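Local coordinates for exosome complex component Rrp41 (Archaeoglobus fulgidus, PDB 3M7N), which probably degrades RNA from the 3' end as the catalytic exoribonuclease subunit of the archaeal exosome and may also synthesize heteromeric RNA tails, at residues G41-E46 / A144-V149. The protein carries 1 engineered substitution. Residues are numbered along the deposited sequence; the frame is centred on the assembly and turned at random.
Sequences GSCYLE and ASVALV
With SG swung anti to the backbone N (chi1 170°), Cys43 meets Val146, whose CG1 is likewise anti to its own N (chi1 169°), and the two side chains lie against each other where a helix packs on a sheet in the RNase PH fold. Strand 41-47 is the second strand of a mixed five-stranded sheet, between strands 29-33 and 50-60, and helix 136-150 packs on its face. The segments run roughly antiparallel, their directions at 146°, with axes only 5.8 Å apart. Such proximity illustrates how small residues let a helix settle deeply onto a strand. Gly41 has no side chain, and its CA comes within 3.6 Å of Ala147 O. One residue on, the Ala147 methyl rests directly on the strand backbone, its CB 3.7 Å from Ser42 CA. Ser42 turns its own side chain away from the helix, and OG is hydrogen-bonded to the backbone N of Val35 and of Leu36. The backbone N of Ser42 is hydrogen-bonded to Asp150 OD1, a polar tie to the last turn of the helix beside a buried, largely apolar interface. Ile31 on the adjoining strand touches both Cys43 and Val146, extending the apolar patch. At its heart, Val146 CG1 sits beside the Cys43 CB–SG bond, 3.5 Å from SG, while CG2 stands farther off, 4.1 Å from the same sulfur.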
loop_
_atom_site.group_PDB
_atom_site.type_symbol
_atom_site.label_atom_id
_atom_site.label_comp_id
_atom_site.label_asym_id
_atom_site.label_seq_id
_atom_site.Cartn_x
_atom_site.Cartn_y
_atom_site.Cartn_z
ATOM N N GLY E 41 -0.704 -25.074 14.231
ATOM C CA GLY E 41 -1.869 -25.699 14.815
ATOM C C GLY E 41 -3.060 -25.568 13.894
ATOM O O GLY E 41 -3.180 -24.600 13.141
ATOM N N SER E 42 -3.956 -26.538 13.941
ATOM C CA SER E 42 -5.085 -26.498 13.027
ATOM C C SER E 42 -6.288 -27.252 13.546
ATOM O O SER E 42 -6.190 -28.064 14.469
ATOM C CB SER E 42 -4.678 -27.081 11.681
ATOM O OG SER E 42 -4.078 -28.352 11.854
ATOM N N CYS E 43 -7.423 -27.004 12.913
ATOM C CA CYS E 43 -8.644 -27.683 13.274
ATOM C C CYS E 43 -9.604 -27.648 12.112
ATOM O O CYS E 43 -9.834 -26.585 11.542
ATOM C CB CYS E 43 -9.276 -27.019 14.502
ATOM S SG CYS E 43 -10.968 -27.590 14.908
ATOM N N TYR E 44 -10.138 -28.814 11.747
ATOM C CA TYR E 44 -11.298 -28.877 10.861
ATOM C C TYR E 44 -12.576 -29.091 11.699
ATOM O O TYR E 44 -12.597 -29.886 12.633
ATOM C CB TYR E 44 -11.152 -29.957 9.781
ATOM C CG TYR E 44 -12.388 -30.096 8.912
ATOM C CD1 TYR E 44 -12.664 -29.183 7.902
ATOM C CD2 TYR E 44 -13.280 -31.129 9.108
ATOM C CE1 TYR E 44 -13.816 -29.309 7.105
ATOM C CE2 TYR E 44 -14.423 -31.260 8.324
ATOM C CZ TYR E 44 -14.689 -30.346 7.331
ATOM O OH TYR E 44 -15.815 -30.480 6.551
ATOM N N LEU E 45 -13.633 -28.362 11.372
ATOM C CA LEU E 45 -14.788 -28.271 12.242
ATOM C C LEU E 45 -16.003 -28.188 11.368
ATOM O O LEU E 45 -16.031 -27.434 10.394
ATOM C CB LEU E 45 -14.687 -27.019 13.094
ATOM C CG LEU E 45 -15.614 -26.505 14.210
ATOM C CD1 LEU E 45 -17.096 -26.469 13.839
ATOM C CD2 LEU E 45 -15.348 -27.149 15.558
ATOM N N GLU E 46 -16.992 -29.004 11.701
ATOM C CA GLU E 46 -18.307 -28.893 11.111
ATOM C C GLU E 46 -19.299 -28.490 12.203
ATOM O O GLU E 46 -19.127 -28.807 13.388
ATOM C CB GLU E 46 -18.704 -30.207 10.440
ATOM C CG GLU E 46 -17.954 -30.492 9.143
ATOM C CD GLU E 46 -18.270 -31.868 8.557
ATOM O OE1 GLU E 46 -17.549 -32.310 7.634
ATOM O OE2 GLU E 46 -19.235 -32.516 9.029
ATOM N N ALA E 144 -11.020 -22.066 15.734
ATOM C CA ALA E 144 -9.801 -21.327 16.054
ATOM C C ALA E 144 -9.231 -21.638 17.452
ATOM O O ALA E 144 -8.013 -21.743 17.611
ATOM C CB ALA E 144 -10.009 -19.845 15.865
ATOM N N SER E 145 -10.101 -21.795 18.455
ATOM C CA SER E 145 -9.650 -22.102 19.820
ATOM C C SER E 145 -9.032 -23.489 19.877
ATOM O O SER E 145 -8.055 -23.718 20.593
ATOM C CB SER E 145 -10.803 -21.983 20.840
ATOM O OG SER E 145 -10.333 -22.009 22.196
ATOM N N VAL E 146 -9.607 -24.419 19.116
ATOM C CA VAL E 146 -9.021 -25.755 19.001
ATOM C C VAL E 146 -7.628 -25.642 18.379
ATOM O O VAL E 146 -6.654 -26.165 18.935
ATOM C CB VAL E 146 -9.918 -26.743 18.199
ATOM C CG1 VAL E 146 -9.153 -28.026 17.865
ATOM C CG2 VAL E 146 -11.164 -27.070 18.979
ATOM N N ALA E 147 -7.535 -24.918 17.257
ATOM C CA ALA E 147 -6.245 -24.717 16.577
ATOM C C ALA E 147 -5.197 -24.069 17.483
ATOM O O ALA E 147 -4.024 -24.462 17.486
ATOM C CB ALA E 147 -6.413 -23.916 15.280
ATOM N N LEU E 148 -5.623 -23.073 18.250
ATOM C CA LEU E 148 -4.720 -22.423 19.191
ATOM C C LEU E 148 -4.192 -23.431 20.200
ATOM O O LEU E 148 -2.989 -23.460 20.489
ATOM C CB LEU E 148 -5.402 -21.237 19.883
ATOM C CG LEU E 148 -5.572 -19.975 19.010
ATOM C CD1 LEU E 148 -6.492 -18.952 19.647
ATOM C CD2 LEU E 148 -4.219 -19.342 18.671
ATOM N N VAL E 149 -5.072 -24.284 20.717
ATOM C CA VAL E 149 -4.630 -25.251 21.712
ATOM C C VAL E 149 -3.706 -26.275 21.081
ATOM O O VAL E 149 -2.704 -26.661 21.669
ATOM C CB VAL E 149 -5.813 -25.953 22.428
ATOM C CG1 VAL E 149 -5.299 -27.056 23.337
ATOM C CG2 VAL E 149 -6.613 -24.941 23.235
#